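Local coordinates for RxLR effector protein 54 (Phytophthora infestans, PDB 5L7S) that binds the host autophagy protein ATG8CL through a C-terminal ATG8 interacting motif and stimulates autophagosome formation during infection of the plant, at residues L68-S79 with T128-K137; D165-Q173 with M195-L206. One frame throughout, in Å; residues are numbered along the deposited sequence.

Interaction 1: L68-S79 with T128-K137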
loop_
_atom_site.group_PDB
_atom_site.type_symbol
_atom_site.label_atom_id
_atom_site.label_comp_id
_atom_site.label_asym_id
_atom_site.label_seq_id
_atom_site.Cartn_x
_atom_site.Cartn_y
_atom_site.Cartn_z
ATOM N N LEU A 68 -8.465 -12.966 -3.752
ATOM C CA LEU A 68 -8.284 -11.778 -2.920
ATOM C C LEU A 68 -8.610 -12.038 -1.446
ATOM O O LEU A 68 -7.865 -11.580 -0.569
ATOM C CB LEU A 68 -9.100 -10.600 -3.461
ATOM C CG LEU A 68 -8.731 -10.106 -4.867
ATOM C CD1 LEU A 68 -9.515 -8.841 -5.184
ATOM C CD2 LEU A 68 -7.234 -9.858 -5.026
ATOM N N ASP A 69 -9.693 -12.776 -1.179
ATOM C CA ASP A 69 -9.991 -13.268 0.180
ATOM C C ASP A 69 -8.754 -13.943 0.770
ATOM O O ASP A 69 -8.351 -13.637 1.899
ATOM C CB ASP A 69 -11.148 -14.288 0.187
ATOM C CG ASP A 69 -12.515 -13.664 -0.081
ATOM O OD1 ASP A 69 -12.701 -12.446 0.130
ATOM O OD2 ASP A 69 -13.420 -14.419 -0.503
ATOM N N ILE A 70 -8.153 -14.843 -0.010
ATOM C CA ILE A 70 -6.934 -15.535 0.402
ATOM C C ILE A 70 -5.780 -14.551 0.580
ATOM O O ILE A 70 -5.084 -14.606 1.586
ATOM C CB ILE A 70 -6.530 -16.650 -0.593
ATOM C CG1 ILE A 70 -7.566 -17.784 -0.581
ATOM C CG2 ILE A 70 -5.154 -17.222 -0.251
ATOM C CD1 ILE A 70 -7.540 -18.658 -1.820
ATOM N N TYR A 71 -5.579 -13.661 -0.390
ATOM C CA TYR A 71 -4.444 -12.731 -0.350
ATOM C C TYR A 71 -4.507 -11.801 0.857
ATOM O O TYR A 71 -3.526 -11.657 1.587
ATOM C CB TYR A 71 -4.350 -11.904 -1.637
ATOM C CG TYR A 71 -3.073 -11.086 -1.757
ATOM C CD1 TYR A 71 -1.839 -11.710 -1.927
ATOM C CD2 TYR A 71 -3.098 -9.690 -1.703
ATOM C CE1 TYR A 71 -0.666 -10.971 -2.038
ATOM C CE2 TYR A 71 -1.930 -8.940 -1.813
ATOM C CZ TYR A 71 -0.716 -9.583 -1.981
ATOM O OH TYR A 71 0.448 -8.848 -2.095
ATOM N N TYR A 72 -5.660 -11.185 1.071
ATOM C CA TYR A 72 -5.779 -10.181 2.120
ATOM C C TYR A 72 -5.837 -10.780 3.532
ATOM O O TYR A 72 -5.418 -10.123 4.484
ATOM C CB TYR A 72 -6.941 -9.223 1.823
ATOM C CG TYR A 72 -6.616 -8.269 0.681
ATOM C CD1 TYR A 72 -5.583 -7.341 0.805
ATOM C CD2 TYR A 72 -7.326 -8.299 -0.526
ATOM C CE1 TYR A 72 -5.268 -6.469 -0.225
ATOM C CE2 TYR A 72 -7.016 -7.425 -1.564
ATOM C CZ TYR A 72 -5.983 -6.514 -1.407
ATOM O OH TYR A 72 -5.653 -5.636 -2.413
ATOM N N LEU A 73 -6.303 -12.021 3.666
ATOM C CA LEU A 73 -6.214 -12.745 4.948
ATOM C C LEU A 73 -4.759 -13.004 5.349
ATOM O O LEU A 73 -4.373 -12.795 6.503
ATOM C CB LEU A 73 -6.961 -14.084 4.872
ATOM C CG LEU A 73 -6.974 -14.970 6.129
ATOM C CD1 LEU A 73 -7.739 -14.300 7.263
ATOM C CD2 LEU A 73 -7.565 -16.338 5.810
ATOM N N LEU A 74 -3.970 -13.480 4.392
ATOM C CA LEU A 74 -2.569 -13.806 4.628
ATOM C C LEU A 74 -1.701 -12.559 4.753
ATOM O O LEU A 74 -0.684 -12.583 5.455
ATOM C CB LEU A 74 -2.031 -14.688 3.503
ATOM C CG LEU A 74 -2.704 -16.047 3.317
ATOM C CD1 LEU A 74 -2.298 -16.644 1.982
ATOM C CD2 LEU A 74 -2.350 -16.991 4.453
ATOM N N LEU A 75 -2.095 -11.485 4.065
ATOM C CA LEU A 75 -1.359 -10.218 4.101
ATOM C C LEU A 75 -1.353 -9.594 5.496
ATOM O O LEU A 75 -0.393 -8.906 5.853
ATOM C CB LEU A 75 -1.928 -9.217 3.084
ATOM C CG LEU A 75 -1.169 -7.894 2.895
ATOM C CD1 LEU A 75 0.225 -8.134 2.334
ATOM C CD2 LEU A 75 -1.951 -6.952 1.994
ATOM N N LYS A 76 -2.408 -9.831 6.280
ATOM C CA LYS A 76 -2.470 -9.328 7.657
ATOM C C LYS A 76 -1.238 -9.713 8.476
ATOM O O LYS A 76 -0.759 -8.903 9.268
ATOM C CB LYS A 76 -3.745 -9.791 8.367
ATOM C CG LYS A 76 -5.014 -9.103 7.874
ATOM C CD LYS A 76 -6.177 -9.252 8.847
ATOM C CE LYS A 76 -6.589 -10.712 9.027
ATOM N NZ LYS A 76 -7.838 -10.880 9.825
ATOM N N THR A 77 -0.719 -10.925 8.263
ATOM C CA THR A 77 0.437 -11.433 9.016
ATOM C C THR A 77 1.613 -11.973 8.171
ATOM O O THR A 77 2.504 -12.638 8.710
ATOM C CB THR A 77 -0.029 -12.510 10.025
ATOM O OG1 THR A 77 -0.624 -13.607 9.323
ATOM C CG2 THR A 77 -1.048 -11.919 11.006
ATOM N N ASN A 78 1.624 -11.687 6.868
ATOM C CA ASN A 78 2.792 -11.942 6.004
ATOM C C ASN A 78 3.039 -10.751 5.096
ATOM O O ASN A 78 2.105 -10.014 4.780
ATOM C CB ASN A 78 2.593 -13.182 5.128
ATOM C CG ASN A 78 2.446 -14.458 5.933
ATOM O OD1 ASN A 78 3.427 -15.165 6.190
ATOM N ND2 ASN A 78 1.217 -14.765 6.332
ATOM N N SER A 79 4.288 -10.573 4.670
ATOM C CA SER A 79 4.650 -9.482 3.756
ATOM C C SER A 79 4.350 -9.870 2.301
ATOM O O SER A 79 4.382 -11.059 1.969
ATOM C CB SER A 79 6.132 -9.107 3.902
ATOM O OG SER A 79 6.993 -10.093 3.357
ATOM N N THR A 128 -12.238 -2.955 -7.012
ATOM C CA THR A 128 -12.100 -4.252 -7.674
ATOM C C THR A 128 -10.897 -4.981 -7.071
ATOM O O THR A 128 -10.992 -6.155 -6.723
ATOM C CB THR A 128 -11.893 -4.102 -9.197
ATOM O OG1 THR A 128 -12.999 -3.391 -9.766
ATOM C CG2 THR A 128 -11.764 -5.468 -9.879
ATOM N N LEU A 129 -9.782 -4.259 -6.932
ATOM C CA LEU A 129 -8.548 -4.794 -6.342
ATOM C C LEU A 129 -8.572 -4.919 -4.813
ATOM O O LEU A 129 -7.660 -5.511 -4.230
ATOM C CB LEU A 129 -7.359 -3.920 -6.743
ATOM C CG LEU A 129 -7.061 -3.813 -8.237
ATOM C CD1 LEU A 129 -5.987 -2.762 -8.470
ATOM C CD2 LEU A 129 -6.635 -5.157 -8.805
ATOM N N ARG A 130 -9.591 -4.340 -4.173
ATOM C CA ARG A 130 -9.800 -4.417 -2.725
ATOM C C ARG A 130 -8.615 -3.857 -1.937
ATOM O O ARG A 130 -8.210 -4.410 -0.915
ATOM C CB ARG A 130 -10.148 -5.847 -2.295
ATOM C CG ARG A 130 -11.593 -6.224 -2.561
ATOM C CD ARG A 130 -11.842 -7.683 -2.236
ATOM N NE ARG A 130 -11.459 -8.013 -0.864
ATOM C CZ ARG A 130 -11.417 -9.246 -0.363
ATOM N NH1 ARG A 130 -11.749 -10.300 -1.105
ATOM N NH2 ARG A 130 -11.045 -9.425 0.902
ATOM N N LEU A 131 -8.082 -2.735 -2.412
ATOM C CA LEU A 131 -6.893 -2.135 -1.809
ATOM C C LEU A 131 -7.149 -1.507 -0.440
ATOM O O LEU A 131 -6.203 -1.327 0.324
ATOM C CB LEU A 131 -6.250 -1.121 -2.759
ATOM C CG LEU A 131 -5.542 -1.757 -3.957
ATOM C CD1 LEU A 131 -5.200 -0.708 -5.002
ATOM C CD2 LEU A 131 -4.288 -2.512 -3.528
ATOM N N LYS A 132 -8.408 -1.195 -0.120
ATOM C CA LYS A 132 -8.782 -0.791 1.248
ATOM C C LYS A 132 -8.412 -1.841 2.302
ATOM O O LYS A 132 -8.004 -1.492 3.410
ATOM C CB LYS A 132 -10.276 -0.467 1.337
ATOM C CG LYS A 132 -10.642 0.853 0.687
ATOM C CD LYS A 132 -12.147 1.044 0.606
ATOM C CE LYS A 132 -12.495 2.384 -0.025
ATOM N NZ LYS A 132 -13.870 2.400 -0.592
ATOM N N ASP A 133 -8.522 -3.119 1.937
ATOM C CA ASP A 133 -8.167 -4.230 2.833
ATOM C C ASP A 133 -6.654 -4.405 3.061
ATOM O O ASP A 133 -6.255 -5.191 3.919
ATOM C CB ASP A 133 -8.762 -5.552 2.319
ATOM C CG ASP A 133 -10.287 -5.525 2.216
ATOM O OD1 ASP A 133 -10.943 -4.821 3.016
ATOM O OD2 ASP A 133 -10.830 -6.216 1.330
ATOM N N ALA A 134 -5.821 -3.697 2.296
ATOM C CA ALA A 134 -4.364 -3.763 2.450
ATOM C C ALA A 134 -3.861 -3.100 3.729
ATOM O O ALA A 134 -2.787 -3.457 4.219
ATOM C CB ALA A 134 -3.676 -3.139 1.244
ATOM N N GLY A 135 -4.613 -2.127 4.252
ATOM C CA GLY A 135 -4.216 -1.408 5.460
ATOM C C GLY A 135 -2.877 -0.709 5.301
ATOM O O GLY A 135 -2.531 -0.264 4.207
ATOM N N THR A 136 -2.094 -0.671 6.379
ATOM C CA THR A 136 -0.801 0.021 6.382
ATOM C C THR A 136 0.251 -0.636 5.484
ATOM O O THR A 136 1.314 -0.055 5.262
ATOM C CB THR A 136 -0.201 0.131 7.805
ATOM O OG1 THR A 136 0.090 -1.176 8.317
ATOM C CG2 THR A 136 -1.152 0.861 8.750
ATOM N N LYS A 137 -0.029 -1.842 4.990
ATOM C CA LYS A 137 0.846 -2.510 4.024
ATOM C C LYS A 137 0.648 -2.064 2.565
ATOM O O LYS A 137 1.440 -2.457 1.707
ATOM C CB LYS A 137 0.715 -4.039 4.157
ATOM C CG LYS A 137 1.312 -4.550 5.462
ATOM C CD LYS A 137 1.147 -6.042 5.675
ATOM C CE LYS A 137 2.029 -6.517 6.819
ATOM N NZ LYS A 137 1.845 -7.959 7.126
#

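Interaction 2: D165-Q173 with M195-L206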
loop_
_atom_site.group_PDB
_atom_site.type_symbol
_atom_site.label_atom_id
_atom_site.label_comp_id
_atom_site.label_asym_id
_atom_site.label_seq_id
_atom_site.Cartn_x
_atom_site.Cartn_y
_atom_site.Cartn_z
ATOM N N ASP A 165 -6.752 14.482 -7.395
ATOM C CA ASP A 165 -5.822 14.212 -6.287
ATOM C C ASP A 165 -6.499 14.034 -4.929
ATOM O O ASP A 165 -6.094 13.175 -4.152
ATOM C CB ASP A 165 -4.770 15.326 -6.180
ATOM C CG ASP A 165 -3.814 15.354 -7.362
ATOM O OD1 ASP A 165 -4.010 14.579 -8.325
ATOM O OD2 ASP A 165 -2.859 16.160 -7.334
ATOM N N THR A 166 -7.516 14.846 -4.644
ATOM C CA THR A 166 -8.258 14.739 -3.383
ATOM C C THR A 166 -9.014 13.414 -3.267
ATOM O O THR A 166 -9.064 12.821 -2.188
ATOM C CB THR A 166 -9.249 15.911 -3.189
ATOM O OG1 THR A 166 -9.911 16.204 -4.427
ATOM C CG2 THR A 166 -8.523 17.154 -2.689
ATOM N N GLN A 167 -9.590 12.956 -4.376
ATOM C CA GLN A 167 -10.299 11.670 -4.410
ATOM C C GLN A 167 -9.359 10.479 -4.209
ATOM O O GLN A 167 -9.762 9.468 -3.638
ATOM C CB GLN A 167 -11.076 11.516 -5.719
ATOM C CG GLN A 167 -12.244 12.485 -5.851
ATOM C CD GLN A 167 -12.655 12.734 -7.288
ATOM O OE1 GLN A 167 -12.359 11.939 -8.181
ATOM N NE2 GLN A 167 -13.340 13.848 -7.520
ATOM N N MET A 168 -8.120 10.604 -4.684
ATOM C CA MET A 168 -7.068 9.616 -4.414
ATOM C C MET A 168 -6.761 9.564 -2.915
ATOM O O MET A 168 -6.727 8.484 -2.321
ATOM C CB MET A 168 -5.801 9.951 -5.217
ATOM C CG MET A 168 -4.652 8.970 -5.041
ATOM S SD MET A 168 -3.407 9.088 -6.344
ATOM C CE MET A 168 -2.326 10.367 -5.712
ATOM N N LEU A 169 -6.555 10.738 -2.319
ATOM C CA LEU A 169 -6.321 10.868 -0.876
ATOM C C LEU A 169 -7.469 10.317 -0.031
ATOM O O LEU A 169 -7.228 9.752 1.030
ATOM C CB LEU A 169 -6.073 12.334 -0.507
ATOM C CG LEU A 169 -5.793 12.666 0.961
ATOM C CD1 LEU A 169 -4.560 11.926 1.454
ATOM C CD2 LEU A 169 -5.625 14.166 1.122
ATOM N N THR A 170 -8.705 10.497 -0.495
ATOM C CA THR A 170 -9.878 9.924 0.169
ATOM C C THR A 170 -9.771 8.395 0.252
ATOM O O THR A 170 -10.041 7.811 1.306
ATOM C CB THR A 170 -11.190 10.323 -0.551
ATOM O OG1 THR A 170 -11.280 11.751 -0.620
ATOM C CG2 THR A 170 -12.427 9.779 0.174
ATOM N N LEU A 171 -9.358 7.760 -0.847
ATOM C CA LEU A 171 -9.189 6.305 -0.876
ATOM C C LEU A 171 -8.142 5.858 0.142
ATOM O O LEU A 171 -8.380 4.921 0.906
ATOM C CB LEU A 171 -8.808 5.812 -2.278
ATOM C CG LEU A 171 -9.833 6.031 -3.399
ATOM C CD1 LEU A 171 -9.202 5.769 -4.762
ATOM C CD2 LEU A 171 -11.077 5.171 -3.201
ATOM N N PHE A 172 -7.008 6.555 0.172
ATOM C CA PHE A 172 -5.935 6.258 1.130
ATOM C C PHE A 172 -6.436 6.330 2.573
ATOM O O PHE A 172 -6.113 5.465 3.389
ATOM C CB PHE A 172 -4.747 7.225 0.969
ATOM C CG PHE A 172 -4.066 7.190 -0.388
ATOM C CD1 PHE A 172 -4.235 6.130 -1.289
ATOM C CD2 PHE A 172 -3.205 8.227 -0.746
ATOM C CE1 PHE A 172 -3.586 6.132 -2.514
ATOM C CE2 PHE A 172 -2.551 8.226 -1.972
ATOM C CZ PHE A 172 -2.742 7.177 -2.856
ATOM N N GLN A 173 -7.235 7.352 2.872
ATOM C CA GLN A 173 -7.795 7.553 4.212
ATOM C C GLN A 173 -8.862 6.517 4.597
ATOM O O GLN A 173 -9.030 6.225 5.781
ATOM C CB GLN A 173 -8.356 8.969 4.342
ATOM C CG GLN A 173 -7.276 10.043 4.324
ATOM C CD GLN A 173 -7.809 11.440 4.046
ATOM O OE1 GLN A 173 -8.827 11.619 3.375
ATOM N NE2 GLN A 173 -7.104 12.443 4.553
ATOM N N MET A 195 4.108 10.544 -10.457
ATOM C CA MET A 195 3.283 10.814 -9.272
ATOM C C MET A 195 3.831 11.969 -8.427
ATOM O O MET A 195 3.051 12.713 -7.841
ATOM C CB MET A 195 3.119 9.555 -8.414
ATOM C CG MET A 195 2.118 8.565 -8.978
ATOM S SD MET A 195 0.444 9.230 -8.936
ATOM C CE MET A 195 -0.438 8.002 -9.893
ATOM N N LYS A 196 5.157 12.116 -8.378
ATOM C CA LYS A 196 5.842 13.214 -7.655
ATOM C C LYS A 196 5.107 14.565 -7.692
ATOM O O LYS A 196 5.015 15.249 -6.676
ATOM C CB LYS A 196 7.262 13.387 -8.210
ATOM C CG LYS A 196 8.224 14.171 -7.330
ATOM C CD LYS A 196 9.663 13.923 -7.776
ATOM C CE LYS A 196 10.689 14.510 -6.823
ATOM N NZ LYS A 196 10.832 15.981 -6.991
ATOM N N SER A 197 4.595 14.931 -8.867
ATOM C CA SER A 197 3.748 16.126 -9.043
ATOM C C SER A 197 2.555 16.147 -8.081
ATOM O O SER A 197 2.377 17.092 -7.307
ATOM C CB SER A 197 3.238 16.201 -10.496
ATOM O OG SER A 197 2.052 16.977 -10.608
ATOM N N HIS A 198 1.758 15.086 -8.138
ATOM C CA HIS A 198 0.491 15.009 -7.408
ATOM C C HIS A 198 0.712 14.745 -5.914
ATOM O O HIS A 198 -0.067 15.206 -5.081
ATOM C CB HIS A 198 -0.412 13.916 -7.997
ATOM C CG HIS A 198 -0.633 14.035 -9.476
ATOM N ND1 HIS A 198 -1.681 14.744 -10.023
ATOM C CD2 HIS A 198 0.060 13.525 -10.520
ATOM C CE1 HIS A 198 -1.622 14.668 -11.340
ATOM N NE2 HIS A 198 -0.574 13.935 -11.667
ATOM N N ALA A 199 1.765 13.997 -5.585
ATOM C CA ALA A 199 2.126 13.728 -4.196
ATOM C C ALA A 199 2.459 15.019 -3.468
ATOM O O ALA A 199 1.911 15.286 -2.400
ATOM C CB ALA A 199 3.306 12.771 -4.126
ATOM N N ASP A 200 3.347 15.816 -4.061
ATOM C CA ASP A 200 3.729 17.126 -3.510
ATOM C C ASP A 200 2.513 18.024 -3.275
ATOM O O ASP A 200 2.466 18.760 -2.294
ATOM C CB ASP A 200 4.747 17.839 -4.424
ATOM C CG ASP A 200 6.165 17.249 -4.328
ATOM O OD1 ASP A 200 6.370 16.217 -3.642
ATOM O OD2 ASP A 200 7.090 17.828 -4.946
ATOM N N LYS A 201 1.535 17.943 -4.168
ATOM C CA LYS A 201 0.278 18.670 -4.015
ATOM C C LYS A 201 -0.494 18.175 -2.791
ATOM O O LYS A 201 -0.978 18.980 -2.001
ATOM C CB LYS A 201 -0.568 18.530 -5.285
ATOM C CG LYS A 201 -1.746 19.479 -5.370
ATOM C CD LYS A 201 -2.041 19.872 -6.814
ATOM C CE LYS A 201 -1.109 20.976 -7.298
ATOM N NZ LYS A 201 -1.486 21.491 -8.642
ATOM N N LEU A 202 -0.587 16.857 -2.630
ATOM C CA LEU A 202 -1.233 16.265 -1.453
ATOM C C LEU A 202 -0.517 16.615 -0.143
ATOM O O LEU A 202 -1.178 16.867 0.865
ATOM C CB LEU A 202 -1.350 14.743 -1.585
ATOM C CG LEU A 202 -2.321 14.210 -2.643
ATOM C CD1 LEU A 202 -2.307 12.688 -2.648
ATOM C CD2 LEU A 202 -3.735 14.730 -2.425
ATOM N N GLU A 203 0.817 16.635 -0.156
ATOM C CA GLU A 203 1.579 17.081 1.017
ATOM C C GLU A 203 1.158 18.490 1.441
ATOM O O GLU A 203 0.927 18.734 2.622
ATOM C CB GLU A 203 3.098 17.023 0.777
ATOM C CG GLU A 203 3.650 15.603 0.681
ATOM C CD GLU A 203 5.133 15.464 1.020
ATOM O OE1 GLU A 203 5.833 16.477 1.249
ATOM O OE2 GLU A 203 5.610 14.308 1.059
ATOM N N ARG A 204 1.029 19.398 0.478
ATOM C CA ARG A 204 0.566 20.756 0.765
ATOM C C ARG A 204 -0.873 20.764 1.289
ATOM O O ARG A 204 -1.156 21.407 2.298
ATOM C CB ARG A 204 0.702 21.658 -0.466
ATOM C CG ARG A 204 2.148 21.911 -0.875
ATOM C CD ARG A 204 2.294 23.125 -1.786
ATOM N NE ARG A 204 1.521 23.006 -3.025
ATOM C CZ ARG A 204 1.855 22.259 -4.083
ATOM N NH1 ARG A 204 2.972 21.525 -4.105
ATOM N NH2 ARG A 204 1.056 22.253 -5.149
ATOM N N TYR A 205 -1.762 20.028 0.626
ATOM C CA TYR A 205 -3.173 19.941 1.035
ATOM C C TYR A 205 -3.359 19.483 2.485
ATOM O O TYR A 205 -4.221 20.008 3.188
ATOM C CB TYR A 205 -3.945 19.012 0.094
ATOM C CG TYR A 205 -5.420 18.890 0.407
ATOM C CD1 TYR A 205 -6.287 19.958 0.198
ATOM C CD2 TYR A 205 -5.953 17.697 0.899
ATOM C CE1 TYR A 205 -7.643 19.844 0.480
ATOM C CE2 TYR A 205 -7.306 17.571 1.183
ATOM C CZ TYR A 205 -8.146 18.645 0.972
ATOM O OH TYR A 205 -9.484 18.519 1.254
ATOM N N LEU A 206 -2.554 18.514 2.922
ATOM C CA LEU A 206 -2.574 18.055 4.315
ATOM C C LEU A 206 -2.089 19.147 5.269
ATOM O O LEU A 206 -2.736 19.425 6.281
ATOM C CB LEU A 206 -1.729 16.786 4.497
ATOM C CG LEU A 206 -2.253 15.490 3.855
ATOM C CD1 LEU A 206 -1.177 14.412 3.865
ATOM C CD2 LEU A 206 -3.510 14.982 4.545
#

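Interaction 1: L68-S79 with T128-K137
The Y72 ring lies against the chain at R130-A134: CB of D133 sits over one face, 4.1 Å from the centroid in a CH-pi contact, together with the carbonyl oxygen of R130, while L129 O stands at the edge near the ring plane and Y71 of its own helix backs the opposite face. Tyrosine suits this place because the ring packs on D133 CB and A134 CB while the hydroxyl, at its end, donates to L129 O, OH to O 2.7 Å, just where helix 122-128 has ended and R130 has turned to positive phi. The R130 guanidinium has Y72 CD2 and L68 O over one face and D133 OD2 in plane at its edge, gripped side-on by NE (2.9 Å) and NH2. R130 NH1 reaches D69 OD1 at 2.7 Å, tilted from both planes, which stand 59° apart. K137, extended beyond CG, runs along L75, and its one ammonium binds two backbone carbonyls: NZ meets L75 O nearly straight on at 2.7 Å, but N78 O at 3.1 Å from above the carbonyl plane (74° out of it), off any lone pair. One arginine shared by two aspartates implies a largely polar fastening between WY-domains 2 and 3.

Interaction 2: D165-Q173 with M195-L206
L202 is a knob in a hole formed by D165, T166, M168 and L169, the central packing feature where two helices of WY-domain 4 meet at a signed crossing angle of -73°. This part is tight and largely apolar. The branched end of L202 divides its contacts: CD1 meets M168 CE at 3.8 Å, while CD2 lies against L169 CB and the backbone and CB of D165. M168 suits the site because its flexible chain, bent at chi3, can turn its methyl toward the leucine and on to M195. L169 brings CD2 to the edge of the Y205 ring, 3.6 Å from Y205 CD2, and on to L206; it also packs on I182 of helix 179-189. Toward solvent the contact is looser. There the exposed T166 lays CG2 over a face of the exposed Y205 ring, a CH-pi contact 4.1 Å from the centroid. The polar end is a partly exposed pair, D165 and H198, near the N-terminal end of each helix; the H198 ring also meets W155. H198 ND1 donates to the syn lone pair of D165 OD1 at 2.9 Å, with an N-H...O angle of 132° and the oxygen 31° out of the ring plane.

Overall arrangement
Interaction 1 joins neighbouring WY-domains, 2 and 3, by setting a helix against the connection, with a 3-10 segment, between helices 122-128 and 142-155; interaction 2 packs two helices within WY-domain 4. Their centres lie about 9 Å and 14 Å from the centre of the chain, and each has buried residues in the middle and exposed ones at its margin (D133; T166 and Y205). Chemistry differs: in interaction 1 carbonyls from both segments take side-chain donors (L129 O from Y72; L75 O and N78 O from K137), whereas interaction 2 centres on leucine and methionine with one histidine-carboxylate pair. Helix 142-155 touches L68 and Y72 of interaction 1 and F172 and M195 of interaction 2.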